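Local coordinates for epidermin biosynthesis protein EpiD (Staphylococcus aureus, PDB 3QJG) that probably uses bound flavin mononucleotide to carry out the oxidative decarboxylation of a precursor peptide's C-terminal residue during epidermin biosynthesis, at residues Leu28-Asp33 and Lys170-Ile175; Glu34-Ala39 and Cys56-Asp61; Ala85-Ile90 and Pro117-Arg122; Thr108-Leu113 and Lys137-Ser142. One frame throughout, in Å; residues are numbered along the deposited sequence. Where two conformers were deposited one is given.

From the N terminus, the end of helix 21-28 and the turn to residue 33 are met by the very end of the chain, 170-175, in contact 1, closing a loop that holds the other three contacts. Contact 2 closes first, pairing strands 34-39 and 59-60 in a beta-alpha-beta unit, and it touches contact 1 through a salt bridge from Lys29 to Asp57. Contacts 3 and 4 then cross, since 108-113 lies between 85-90 and 117-122, whereas 137-142 comes after both. Contact 3 ties strand 79-85 and helix 87-94 to strand 113-120 at the flavin, and contact 4 ties the start of that strand to the end of helix 127-138. Phe174 of contact 1 packs on Ser142 of contact 4.

Contact 1. Residues Leu28-Asp33 and Lys170-Ile175; sequences LKSKFD and KVLEFI
Leu172, in the last turn of helix 168-174, and the chain-terminal Ile175 meet Leu28, the last residue of helix 21-28, and Lys31 and Phe32 of the turn that follows it, joining two outer elements of a Rossmann-like flavoprotein domain. The leucines run past each other in opposite directions, and Leu28 CD2 comes within 3.5 Å of Leu172 CD2. Leu172 CD2 also lies against the alkyl part of Lys31, 3.6 Å from Lys31 CB. Ile175 reaches Phe32 with its delta methyl: Ile175 CD1 is 3.6 Å from Phe32 CE2, in an oblique approach. Its CG1 sits between the backbone N and the carbonyl carbon (chi1 75°), a setting that puts CD1 near both Phe32 and Leu28.

Lys31 supplies the polar half of the contact. With CG anti to the backbone N (chi1 -159°) and the chain extended beyond it, the ammonium group reaches the helix end. There it makes a salt bridge to the chain-terminal carboxylate and a hydrogen bond to Leu172 O in the carbonyl plane. Together they hold the ammonium group at the C-terminal end of the helix, where it probably offsets the negative charge gathered there. Farther in, Ile175 and Val171 rest on strands 79-85 and 113-120, while Leu28 and Phe32 pack on strand 7-12. Lys31 NZ stands 2.8 Å from Ile175 OXT and 2.9 Å from Leu172 O.

Contact 2. Residues Glu34-Ala39 and Cys56-Asp61; sequences EVNVIA and CDNYYD
Asn36 and Asn58 both turn CG anti to the carbonyl carbon (chi1 -62° and -68°), which lays their side chains alongside each other, pointing the same way, where two parallel strands of a beta-alpha-beta unit begin to pair. Asn58 ND2 donates to Asn36 OD1 over 2.9 Å, coming from above the carbonyl plane with the two amides 63° apart. Asn36 spends its own ND2 on Glu34 OE1, while His77 is a further partner of that amide and Lys76 forms a salt bridge with Glu34. A water also links Glu34 OE2 to Asn58 ND2.

Beyond this polar end, Val37 pairs with Tyr59 in parallel register: Val37 N donates to Asn58 O at 2.8 Å, and Val37 O accepts from Tyr60 N. On the face toward helix 21-28, Val37 CG2 packs on Cys56 CB at 3.6 Å. Tyr60 lies on the other face, with CE2 beside Asn36 CB. At the far end a second water accepts from Ala39 N (2.9 Å) and donates to Tyr60 O (2.8 Å).

Contact 3. Residues Ala85-Ile90 and Pro117-Arg122; sequences ATSNTI and PNMNLR. With FMN (flavin mononucleotide), chain M.
Met119 lays its thioether over the first turn of helix 87-94, with SD 3.6 Å from Ser87 CB and CE 3.3 Å from Ser87 N. The bend at chi3 (77°) turns CE toward the helix, where it also meets Ile90 CD1; Ile90 CD1 in turn packs on Pro117 CB. Asn118 N makes a weak hydrogen bond to Ala85 O.

The two segments supply part of the flavin mononucleotide site, which Cys98 and Thr104 of the second subunit help complete. The pyrimidine edge of the flavin is read by both segments: FMN N3 donates to Asn118 O over 2.7 Å, Ser87 N donates to FMN O2, and Asn118 ND2 reaches FMN O4. At the other end of the cofactor, Thr86 OG1, Asn88 ND2 and Thr89 OG1 all donate to phosphate oxygen O2P, with Thr86 OG1 at 2.6 Å. Thr86 is also the N-cap of the helix, accepting from Thr89 N, so one hydroxyl serves both helix and phosphate. Ser87 OG is held by Thr129 and by His107 of the second subunit. The contact lies where strand 79-85 ends, its Ala85 paired in parallel with Pro117, and gives way to helix 87-94, while strand 113-120 runs on beside strand 158-163.

Contact 4. Residues Thr108-Leu113 and Lys137-Ser142; sequences TAFEKL and KDYGVS
A Schellman motif ends helix 127-138, and the chain leaving it packs against the 3-10 turn 110-112 that precedes strand 113-120 of the Rossmann-like sheet. Gly140, at positive phi, is its C-prime residue: Gly140 N bonds to Lys137 O and Val141 N to Leu136 O. The reversal delivers Val141 to the turn, where its two methyls are divided between two partners. Val141 CG2 lies over one face of Phe110 in a CH-pi contact, 3.9 Å from the ring centroid and 21° off the normal. Val141 CG1 points instead at Leu113, whose CD2 is 3.6 Å away, the two side chains lying side by side. Val141 achieves this split with CG1 anti to the backbone N (chi1 -179°).

At the edge of the Phe110 ring, near its plane, Tyr139 CB stands 3.9 Å from Phe110 CD2. Phe110 also rests on Leu136 of its own chain and on Asn126 of the third subunit, and Tyr139 packs on Val128 of that same subunit, so this corner belongs to a subunit interface as well. Where the two segments enter their strands, Ser142 N donates to Leu113 O over 3.0 Å. A water donates to that same Leu113 O at 2.9 Å and lies 2.7 Å from Ser142 OG.

Contact 1. Residues Leu28-Asp33 and Lys170-Ile175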
loop_
_atom_site.group_PDB
_atom_site.type_symbol
_atom_site.label_atom_id
_atom_site.label_comp_id
_atom_site.label_asym_id
_atom_site.label_seq_id
_atom_site.Cartn_x
_atom_site.Cartn_y
_atom_site.Cartn_z
ATOM N N LEU A 28 21.387 15.866 32.130
ATOM C CA LEU A 28 21.853 14.563 32.594
ATOM C C LEU A 28 23.221 14.202 31.994
ATOM O O LEU A 28 24.024 13.560 32.662
ATOM C CB LEU A 28 20.793 13.536 32.322
ATOM C CG LEU A 28 19.604 13.679 33.284
ATOM C CD1 LEU A 28 18.373 12.972 32.751
ATOM C CD2 LEU A 28 19.971 13.113 34.615
ATOM N N LYS A 29 23.514 14.678 30.784
ATOM C CA LYS A 29 24.840 14.508 30.200
ATOM C C LYS A 29 26.009 15.095 31.008
ATOM O O LYS A 29 27.113 14.640 30.858
ATOM C CB LYS A 29 24.864 14.969 28.743
ATOM C CG LYS A 29 24.329 13.851 27.803
ATOM C CD LYS A 29 25.512 13.291 27.044
ATOM C CE LYS A 29 25.419 11.856 26.770
ATOM N NZ LYS A 29 26.781 11.433 26.360
ATOM N N SER A 30 25.761 16.056 31.887
ATOM C CA SER A 30 26.809 16.531 32.804
ATOM C C SER A 30 27.114 15.554 33.954
ATOM O O SER A 30 28.224 15.571 34.456
ATOM C CB SER A 30 26.431 17.892 33.387
ATOM O OG SER A 30 25.300 17.752 34.243
ATOM N N LYS A 31 26.144 14.711 34.359
ATOM C CA LYS A 31 26.352 13.712 35.410
ATOM C C LYS A 31 26.617 12.295 34.903
ATOM O O LYS A 31 27.263 11.513 35.583
ATOM C CB LYS A 31 25.141 13.638 36.303
ATOM C CG LYS A 31 25.429 13.041 37.647
ATOM C CD LYS A 31 24.137 12.607 38.342
ATOM C CE LYS A 31 24.273 12.587 39.845
ATOM N NZ LYS A 31 22.947 12.243 40.461
ATOM N N PHE A 32 26.110 11.956 33.726
ATOM C CA PHE A 32 26.117 10.559 33.269
ATOM C C PHE A 32 26.848 10.395 31.962
ATOM O O PHE A 32 26.826 11.280 31.125
ATOM C CB PHE A 32 24.690 10.091 33.115
ATOM C CG PHE A 32 23.966 9.919 34.404
ATOM C CD1 PHE A 32 24.167 8.789 35.182
ATOM C CD2 PHE A 32 23.065 10.876 34.832
ATOM C CE1 PHE A 32 23.458 8.621 36.393
ATOM C CE2 PHE A 32 22.341 10.714 36.027
ATOM C CZ PHE A 32 22.554 9.593 36.815
ATOM N N ASP A 33 27.520 9.275 31.768
ATOM C CA ASP A 33 28.225 9.023 30.509
ATOM C C ASP A 33 27.231 8.945 29.347
ATOM O O ASP A 33 27.193 9.808 28.507
ATOM C CB ASP A 33 29.051 7.731 30.577
ATOM C CG ASP A 33 30.046 7.624 29.433
ATOM O OD1 ASP A 33 30.150 8.591 28.644
ATOM O OD2 ASP A 33 30.732 6.579 29.312
ATOM N N LYS A 170 16.485 19.269 39.546
ATOM C CA LYS A 170 15.885 18.497 40.661
ATOM C C LYS A 170 15.952 17.014 40.371
ATOM O O LYS A 170 16.098 16.199 41.272
ATOM C CB LYS A 170 14.415 18.881 40.921
ATOM C CG LYS A 170 14.205 20.244 41.611
ATOM C CD LYS A 170 14.464 20.179 43.123
ATOM C CE LYS A 170 14.070 21.483 43.814
ATOM N NZ LYS A 170 14.703 21.593 45.184
ATOM N N VAL A 171 15.840 16.669 39.096
ATOM C CA VAL A 171 16.022 15.303 38.643
ATOM C C VAL A 171 17.434 14.870 38.972
ATOM O O VAL A 171 17.622 13.801 39.536
ATOM C CB VAL A 171 15.739 15.196 37.096
ATOM C CG1 VAL A 171 15.974 13.755 36.585
ATOM C CG2 VAL A 171 14.310 15.682 36.787
ATOM N N LEU A 172 18.435 15.696 38.615
ATOM C CA LEU A 172 19.853 15.358 38.885
ATOM C C LEU A 172 20.097 15.071 40.364
ATOM O O LEU A 172 20.828 14.141 40.698
ATOM C CB LEU A 172 20.800 16.473 38.480
ATOM C CG LEU A 172 21.249 16.491 37.032
ATOM C CD1 LEU A 172 22.209 17.598 36.768
ATOM C CD2 LEU A 172 21.953 15.189 36.701
ATOM N N GLU A 173 19.478 15.878 41.230
ATOM C CA GLU A 173 19.626 15.749 42.684
ATOM C C GLU A 173 18.880 14.568 43.266
ATOM O O GLU A 173 19.221 14.116 44.349
ATOM C CB GLU A 173 19.134 17.016 43.415
ATOM C CG GLU A 173 20.011 18.171 43.157
ATOM C CD GLU A 173 19.662 19.378 43.968
ATOM O OE1 GLU A 173 20.546 20.236 44.080
ATOM O OE2 GLU A 173 18.524 19.481 44.475
ATOM N N PHE A 174 17.843 14.092 42.589
ATOM C CA PHE A 174 17.008 13.025 43.164
ATOM C C PHE A 174 17.637 11.688 42.818
ATOM O O PHE A 174 17.420 10.724 43.512
ATOM C CB PHE A 174 15.580 13.117 42.630
ATOM C CG PHE A 174 14.565 12.200 43.330
ATOM C CD1 PHE A 174 14.120 12.476 44.633
ATOM C CD2 PHE A 174 14.018 11.103 42.653
ATOM C CE1 PHE A 174 13.159 11.646 45.250
ATOM C CE2 PHE A 174 13.089 10.269 43.250
ATOM C CZ PHE A 174 12.652 10.529 44.560
ATOM N N ILE A 175 18.411 11.606 41.739
ATOM C CA ILE A 175 18.884 10.283 41.309
ATOM C C ILE A 175 20.368 10.105 41.640
ATOM O O ILE A 175 20.866 8.993 41.471
ATOM C CB ILE A 175 18.562 9.955 39.791
ATOM C CG1 ILE A 175 19.475 10.696 38.830
ATOM C CG2 ILE A 175 17.182 10.344 39.446
ATOM C CD1 ILE A 175 19.003 10.620 37.372
ATOM O OXT ILE A 175 21.081 11.028 42.092
#

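Contact 2. Residues Glu34-Ala39 and Cys56-Asp61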
loop_
_atom_site.group_PDB
_atom_site.type_symbol
_atom_site.label_atom_id
_atom_site.label_comp_id
_atom_site.label_asym_id
_atom_site.label_seq_id
_atom_site.Cartn_x
_atom_site.Cartn_y
_atom_site.Cartn_z
ATOM N N GLU A 34 26.419 7.908 29.310
ATOM C CA GLU A 34 25.398 7.792 28.276
ATOM C C GLU A 34 24.092 8.224 28.882
ATOM O O GLU A 34 23.793 7.876 30.027
ATOM C CB GLU A 34 25.214 6.359 27.765
ATOM C CG GLU A 34 26.279 5.867 26.796
ATOM C CD GLU A 34 25.977 4.428 26.330
ATOM O OE1 GLU A 34 24.870 3.881 26.602
ATOM O OE2 GLU A 34 26.831 3.835 25.670
ATOM N N VAL A 35 23.302 8.970 28.111
ATOM C CA VAL A 35 21.902 9.208 28.488
ATOM C C VAL A 35 21.112 8.654 27.313
ATOM O O VAL A 35 21.260 9.138 26.198
ATOM C CB VAL A 35 21.572 10.704 28.664
ATOM C CG1 VAL A 35 20.059 10.874 28.894
ATOM C CG2 VAL A 35 22.397 11.335 29.819
ATOM N N ASN A 36 20.295 7.638 27.575
ATOM C CA ASN A 36 19.551 6.884 26.574
ATOM C C ASN A 36 18.082 7.041 26.833
ATOM O O ASN A 36 17.688 7.405 27.941
ATOM C CB ASN A 36 19.882 5.381 26.687
ATOM C CG ASN A 36 21.368 5.116 26.413
ATOM O OD1 ASN A 36 21.895 5.709 25.515
ATOM N ND2 ASN A 36 22.038 4.253 27.223
ATOM N N VAL A 37 17.275 6.754 25.816
ATOM C CA VAL A 37 15.882 7.043 25.887
ATOM C C VAL A 37 15.086 5.954 25.274
ATOM O O VAL A 37 15.516 5.390 24.273
ATOM C CB VAL A 37 15.596 8.356 25.136
ATOM C CG1 VAL A 37 14.127 8.704 25.236
ATOM C CG2 VAL A 37 16.425 9.459 25.748
ATOM N N ILE A 38 13.932 5.689 25.884
ATOM C CA ILE A 38 12.911 4.831 25.341
ATOM C C ILE A 38 11.542 5.452 25.606
ATOM O O ILE A 38 11.356 6.026 26.656
ATOM C CB ILE A 38 12.927 3.396 26.002
ATOM C CG1 ILE A 38 11.939 2.442 25.315
ATOM C CG2 ILE A 38 12.680 3.453 27.540
ATOM C CD1 ILE A 38 12.047 0.945 25.809
ATOM N N ALA A 39 10.602 5.314 24.683
ATOM C CA ALA A 39 9.204 5.766 24.916
ATOM C C ALA A 39 8.265 4.621 25.083
ATOM O O ALA A 39 8.501 3.571 24.501
ATOM C CB ALA A 39 8.731 6.579 23.785
ATOM N N CYS A 56 20.341 12.374 22.785
ATOM C CA CYS A 56 20.626 11.145 23.500
ATOM C C CYS A 56 21.673 10.300 22.792
ATOM O O CYS A 56 22.197 10.613 21.665
ATOM C CB CYS A 56 19.353 10.368 23.815
ATOM S SG CYS A 56 18.528 9.535 22.407
ATOM N N ASP A 57 22.078 9.260 23.492
ATOM C CA ASP A 57 23.088 8.389 22.947
ATOM C C ASP A 57 22.377 7.262 22.228
ATOM O O ASP A 57 22.703 6.977 21.084
ATOM C CB ASP A 57 24.066 7.943 24.022
ATOM C CG ASP A 57 24.841 9.115 24.622
ATOM O OD1 ASP A 57 25.705 9.719 23.926
ATOM O OD2 ASP A 57 24.565 9.467 25.791
ATOM N N ASN A 58 21.313 6.704 22.825
ATOM C CA ASN A 58 20.608 5.657 22.177
ATOM C C ASN A 58 19.151 5.887 22.370
ATOM O O ASN A 58 18.676 6.192 23.515
ATOM C CB ASN A 58 20.937 4.280 22.780
ATOM C CG ASN A 58 22.335 3.852 22.517
ATOM O OD1 ASN A 58 22.617 3.265 21.482
ATOM N ND2 ASN A 58 23.210 4.060 23.484
ATOM N N TYR A 59 18.424 5.731 21.271
ATOM C CA TYR A 59 17.002 5.774 21.350
ATOM C C TYR A 59 16.546 4.354 21.039
ATOM O O TYR A 59 16.822 3.842 19.949
ATOM C CB TYR A 59 16.418 6.808 20.397
ATOM C CG TYR A 59 14.916 6.757 20.365
ATOM C CD1 TYR A 59 14.173 6.967 21.504
ATOM C CD2 TYR A 59 14.240 6.458 19.189
ATOM C CE1 TYR A 59 12.801 6.899 21.477
ATOM C CE2 TYR A 59 12.881 6.418 19.152
ATOM C CZ TYR A 59 12.167 6.609 20.311
ATOM O OH TYR A 59 10.821 6.527 20.241
ATOM N N TYR A 60 15.935 3.705 22.033
ATOM C CA TYR A 60 15.522 2.313 21.902
ATOM C C TYR A 60 14.153 2.373 21.341
ATOM O O TYR A 60 13.246 2.992 21.942
ATOM C CB TYR A 60 15.530 1.542 23.232
ATOM C CG TYR A 60 16.894 1.402 23.868
ATOM C CD1 TYR A 60 17.945 0.784 23.175
ATOM C CD2 TYR A 60 17.173 1.968 25.112
ATOM C CE1 TYR A 60 19.213 0.712 23.714
ATOM C CE2 TYR A 60 18.459 1.887 25.676
ATOM C CZ TYR A 60 19.466 1.259 24.972
ATOM O OH TYR A 60 20.724 1.153 25.522
ATOM N N ASP A 61 13.969 1.703 20.220
ATOM C CA ASP A 61 12.692 1.748 19.508
ATOM C C ASP A 61 12.171 0.308 19.242
ATOM O O ASP A 61 12.628 -0.350 18.327
ATOM C CB ASP A 61 12.935 2.485 18.200
ATOM C CG ASP A 61 11.655 2.742 17.391
ATOM O OD1 ASP A 61 10.537 2.213 17.751
ATOM O OD2 ASP A 61 11.816 3.486 16.377
HETATM O O HOH W 1 25.931 3.121 23.200
HETATM O O HOH W 2 10.723 4.092 22.084
#

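Contact 3. Residues Ala85-Ile90 and Pro117-Arg122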
loop_
_atom_site.group_PDB
_atom_site.type_symbol
_atom_site.label_atom_id
_atom_site.label_comp_id
_atom_site.label_asym_id
_atom_site.label_seq_id
_atom_site.Cartn_x
_atom_site.Cartn_y
_atom_site.Cartn_z
ATOM N N ALA A 85 6.014 10.515 33.959
ATOM C CA ALA A 85 5.427 9.271 34.283
ATOM C C ALA A 85 3.954 9.513 34.347
ATOM O O ALA A 85 3.530 10.296 35.198
ATOM C CB ALA A 85 5.916 8.738 35.676
ATOM N N THR A 86 3.219 8.828 33.452
ATOM C CA THR A 86 1.789 8.796 33.437
ATOM C C THR A 86 1.253 7.935 34.521
ATOM O O THR A 86 1.930 6.980 34.990
ATOM C CB THR A 86 1.235 8.197 32.125
ATOM O OG1 THR A 86 1.821 6.906 31.877
ATOM C CG2 THR A 86 1.510 9.130 30.952
ATOM N N SER A 87 0.010 8.236 34.887
ATOM C CA SER A 87 -0.719 7.372 35.758
ATOM C C SER A 87 -0.804 5.904 35.271
ATOM O O SER A 87 -0.645 4.972 36.089
ATOM C CB SER A 87 -2.116 7.927 35.931
ATOM O OG SER A 87 -2.710 7.301 37.016
ATOM N N ASN A 88 -1.036 5.679 33.959
ATOM C CA ASN A 88 -1.101 4.321 33.424
ATOM C C ASN A 88 0.134 3.548 33.651
ATOM O O ASN A 88 0.036 2.385 34.057
ATOM C CB ASN A 88 -1.410 4.360 31.901
ATOM C CG ASN A 88 -1.210 3.059 31.207
ATOM O OD1 ASN A 88 -2.010 2.175 31.347
ATOM N ND2 ASN A 88 -0.153 2.972 30.306
ATOM N N THR A 89 1.305 4.118 33.243
ATOM C CA THR A 89 2.536 3.453 33.459
ATOM C C THR A 89 2.795 3.159 34.971
ATOM O O THR A 89 3.160 2.041 35.318
ATOM C CB THR A 89 3.681 4.196 32.784
ATOM O OG1 THR A 89 3.570 4.053 31.356
ATOM C CG2 THR A 89 5.035 3.705 33.256
ATOM N N ILE A 90 2.512 4.091 35.874
ATOM C CA ILE A 90 2.758 3.859 37.317
ATOM C C ILE A 90 1.917 2.635 37.804
ATOM O O ILE A 90 2.416 1.709 38.504
ATOM C CB ILE A 90 2.491 5.177 38.118
ATOM C CG1 ILE A 90 3.654 6.140 37.931
ATOM C CG2 ILE A 90 2.186 4.957 39.641
ATOM C CD1 ILE A 90 3.347 7.576 38.297
ATOM N N PRO A 117 6.172 11.495 38.561
ATOM C CA PRO A 117 4.795 11.521 38.156
ATOM C C PRO A 117 4.356 12.827 37.503
ATOM O O PRO A 117 4.841 13.939 37.858
ATOM C CB PRO A 117 4.021 11.355 39.466
ATOM C CG PRO A 117 4.983 10.998 40.534
ATOM C CD PRO A 117 6.367 11.259 40.012
ATOM N N ASN A 118 3.409 12.703 36.570
ATOM C CA ASN A 118 2.999 13.831 35.741
ATOM C C ASN A 118 1.597 13.600 35.228
ATOM O O ASN A 118 1.373 12.752 34.376
ATOM C CB ASN A 118 3.993 13.999 34.598
ATOM C CG ASN A 118 3.871 15.366 33.902
ATOM O OD1 ASN A 118 4.693 16.257 34.131
ATOM N ND2 ASN A 118 2.847 15.521 33.027
ATOM N N MET A 119 0.615 14.284 35.804
ATOM C CA MET A 119 -0.746 13.946 35.478
ATOM C C MET A 119 -1.719 14.888 36.130
ATOM O O MET A 119 -1.391 15.545 37.113
ATOM C CB MET A 119 -1.011 12.527 35.931
ATOM C CG MET A 119 -0.947 12.360 37.460
ATOM S SD MET A 119 -1.099 10.649 38.000
ATOM C CE MET A 119 0.511 10.069 37.626
ATOM N N ASN A 120 -2.917 14.980 35.572
ATOM C CA ASN A 120 -3.980 15.763 36.193
ATOM C C ASN A 120 -4.160 15.351 37.638
ATOM O O ASN A 120 -4.076 14.175 37.964
ATOM C CB ASN A 120 -5.301 15.551 35.461
ATOM C CG ASN A 120 -6.361 16.469 35.938
ATOM O OD1 ASN A 120 -7.185 16.088 36.767
ATOM N ND2 ASN A 120 -6.342 17.705 35.451
ATOM N N LEU A 121 -4.385 16.316 38.510
ATOM C CA LEU A 121 -4.659 16.015 39.921
ATOM C C LEU A 121 -5.718 14.914 40.164
ATOM O O LEU A 121 -5.597 14.151 41.117
ATOM C CB LEU A 121 -5.130 17.276 40.620
ATOM C CG LEU A 121 -5.287 17.190 42.125
ATOM C CD1 LEU A 121 -3.989 16.719 42.721
ATOM C CD2 LEU A 121 -5.664 18.579 42.625
ATOM N N ARG A 122 -6.748 14.828 39.319
ATOM C CA ARG A 122 -7.817 13.823 39.508
ATOM C C ARG A 122 -7.262 12.438 39.403
ATOM O O ARG A 122 -7.752 11.515 40.063
ATOM C CB ARG A 122 -8.906 13.941 38.429
ATOM C CG ARG A 122 -9.654 15.217 38.486
ATOM C CD ARG A 122 -10.386 15.515 37.198
ATOM N NE ARG A 122 -11.332 16.579 37.501
ATOM C CZ ARG A 122 -11.284 17.833 37.056
ATOM N NH1 ARG A 122 -10.346 18.232 36.205
ATOM N NH2 ARG A 122 -12.217 18.692 37.466
HETATM N N1 FMN M . -1.703 10.908 31.003
HETATM C C2 FMN M . -0.983 11.117 32.151
HETATM O O2 FMN M . -1.004 10.272 33.038
HETATM N N3 FMN M . -0.283 12.267 32.327
HETATM C C4 FMN M . -0.273 13.236 31.371
HETATM O O4 FMN M . 0.367 14.229 31.625
HETATM C C4A FMN M . -0.999 13.069 30.195
HETATM N N5 FMN M . -1.013 14.016 29.192
HETATM C C5A FMN M . -1.688 13.770 28.039
HETATM C C6 FMN M . -1.742 14.747 27.054
HETATM C C7 FMN M . -2.429 14.501 25.883
HETATM C C7M FMN M . -2.487 15.508 24.771
HETATM C C8 FMN M . -3.089 13.278 25.717
HETATM C C8M FMN M . -3.906 12.967 24.486
HETATM C C9 FMN M . -3.081 12.327 26.717
HETATM C C9A FMN M . -2.379 12.562 27.890
HETATM N N10 FMN M . -2.395 11.605 28.903
HETATM C C10 FMN M . -1.701 11.868 30.033
HETATM C "C1'" FMN M . -3.113 10.283 28.812
HETATM C "C2'" FMN M . -2.129 9.153 28.522
HETATM O "O2'" FMN M . -1.310 9.487 27.384
HETATM C "C3'" FMN M . -2.941 7.919 28.374
HETATM O "O3'" FMN M . -3.595 7.562 29.615
HETATM C "C4'" FMN M . -2.089 6.756 27.867
HETATM O "O4'" FMN M . -2.844 5.555 27.862
HETATM C "C5'" FMN M . -0.915 6.461 28.741
HETATM O "O5'" FMN M . -0.123 5.533 28.023
HETATM P P FMN M . 1.402 5.239 28.440
HETATM O O1P FMN M . 1.745 3.892 27.885
HETATM O O2P FMN M . 1.503 5.265 29.930
HETATM O O3P FMN M . 2.436 6.084 27.821
#

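Contact 4. Residues Thr108-Leu113 and Lys137-Ser142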
loop_
_atom_site.group_PDB
_atom_site.type_symbol
_atom_site.label_atom_id
_atom_site.label_comp_id
_atom_site.label_asym_id
_atom_site.label_seq_id
_atom_site.Cartn_x
_atom_site.Cartn_y
_atom_site.Cartn_z
ATOM N N THR A 108 12.107 -5.259 35.575
ATOM C CA THR A 108 13.313 -6.002 35.797
ATOM C C THR A 108 14.292 -5.267 36.762
ATOM O O THR A 108 15.350 -5.812 37.144
ATOM C CB THR A 108 13.954 -6.255 34.418
ATOM O OG1 THR A 108 12.978 -6.872 33.551
ATOM C CG2 THR A 108 15.211 -7.149 34.514
ATOM N N ALA A 109 13.957 -4.036 37.155
ATOM C CA ALA A 109 14.997 -3.171 37.716
ATOM C C ALA A 109 14.491 -2.161 38.740
ATOM O O ALA A 109 14.931 -1.014 38.759
ATOM C CB ALA A 109 15.681 -2.488 36.606
ATOM N N PHE A 110 13.533 -2.593 39.585
ATOM C CA PHE A 110 12.944 -1.739 40.591
ATOM C C PHE A 110 13.954 -1.003 41.489
ATOM O O PHE A 110 13.774 0.176 41.781
ATOM C CB PHE A 110 12.095 -2.598 41.518
ATOM C CG PHE A 110 10.689 -2.754 41.109
ATOM C CD1 PHE A 110 10.300 -2.617 39.825
ATOM C CD2 PHE A 110 9.696 -3.106 42.080
ATOM C CE1 PHE A 110 9.015 -2.746 39.439
ATOM C CE2 PHE A 110 8.402 -3.246 41.686
ATOM C CZ PHE A 110 8.033 -3.078 40.399
ATOM N N GLU A 111 14.998 -1.726 41.891
ATOM C CA GLU A 111 16.114 -1.226 42.693
ATOM C C GLU A 111 16.861 -0.086 41.997
ATOM O O GLU A 111 17.614 0.637 42.664
ATOM C CB GLU A 111 17.088 -2.369 43.083
ATOM C CG GLU A 111 18.189 -2.705 42.029
ATOM C CD GLU A 111 17.688 -3.582 40.839
ATOM O OE1 GLU A 111 16.523 -4.069 40.875
ATOM O OE2 GLU A 111 18.487 -3.786 39.868
ATOM N N LYS A 112 16.625 0.109 40.686
ATOM C CA LYS A 112 17.287 1.191 39.976
ATOM C C LYS A 112 16.363 2.306 39.546
ATOM O O LYS A 112 16.793 3.172 38.806
ATOM C CB LYS A 112 17.927 0.665 38.691
ATOM C CG LYS A 112 18.790 -0.534 38.832
ATOM C CD LYS A 112 19.327 -0.912 37.431
ATOM C CE LYS A 112 20.553 -1.735 37.530
ATOM N NZ LYS A 112 20.921 -2.136 36.197
ATOM N N LEU A 113 15.104 2.284 39.994
ATOM C CA LEU A 113 14.058 2.981 39.309
ATOM C C LEU A 113 13.452 4.124 40.077
ATOM O O LEU A 113 13.075 3.973 41.257
ATOM C CB LEU A 113 12.967 1.976 38.943
ATOM C CG LEU A 113 11.723 2.494 38.205
ATOM C CD1 LEU A 113 12.220 2.621 36.759
ATOM C CD2 LEU A 113 10.577 1.498 38.433
ATOM N N LYS A 137 6.649 2.353 46.606
ATOM C CA LYS A 137 7.575 2.757 47.715
ATOM C C LYS A 137 7.917 1.573 48.566
ATOM O O LYS A 137 9.085 1.299 48.780
ATOM C CB LYS A 137 6.994 3.863 48.604
ATOM C CG LYS A 137 6.718 5.162 47.868
ATOM C CD LYS A 137 6.040 6.224 48.711
ATOM C CE LYS A 137 6.000 7.548 47.960
ATOM N NZ LYS A 137 5.059 8.488 48.622
ATOM N N ASP A 138 6.902 0.831 49.034
ATOM C CA ASP A 138 7.156 -0.436 49.744
ATOM C C ASP A 138 8.221 -1.343 49.036
ATOM O O ASP A 138 9.032 -1.974 49.676
ATOM C CB ASP A 138 5.874 -1.257 49.926
ATOM C CG ASP A 138 4.880 -0.629 50.879
ATOM O OD1 ASP A 138 5.122 0.443 51.473
ATOM O OD2 ASP A 138 3.798 -1.230 51.029
ATOM N N TYR A 139 8.199 -1.413 47.725
ATOM C CA TYR A 139 9.061 -2.319 47.012
ATOM C C TYR A 139 10.331 -1.690 46.573
ATOM O O TYR A 139 11.083 -2.273 45.781
ATOM C CB TYR A 139 8.395 -2.815 45.755
ATOM C CG TYR A 139 7.038 -3.434 45.910
ATOM C CD1 TYR A 139 6.740 -4.309 46.923
ATOM C CD2 TYR A 139 6.085 -3.200 44.941
ATOM C CE1 TYR A 139 5.473 -4.887 46.997
ATOM C CE2 TYR A 139 4.861 -3.768 44.993
ATOM C CZ TYR A 139 4.560 -4.605 45.993
ATOM O OH TYR A 139 3.313 -5.114 45.937
ATOM N N GLY A 140 10.547 -0.472 47.027
ATOM C CA GLY A 140 11.834 0.163 46.930
ATOM C C GLY A 140 12.018 0.981 45.692
ATOM O O GLY A 140 13.172 1.307 45.358
ATOM N N VAL A 141 10.927 1.309 44.982
ATOM C CA VAL A 141 11.022 2.285 43.873
ATOM C C VAL A 141 11.047 3.697 44.458
ATOM O O VAL A 141 10.262 4.047 45.332
ATOM C CB VAL A 141 9.841 2.086 42.822
ATOM C CG1 VAL A 141 9.939 3.072 41.656
ATOM C CG2 VAL A 141 9.797 0.636 42.332
ATOM N N SER A 142 11.945 4.542 43.972
ATOM C CA SER A 142 11.913 5.959 44.368
ATOM C C SER A 142 10.828 6.786 43.603
ATOM O O SER A 142 10.817 6.814 42.373
ATOM C CB SER A 142 13.286 6.579 44.114
ATOM O OG SER A 142 14.307 5.749 44.631
HETATM O O HOH W 3 14.952 3.448 43.396
#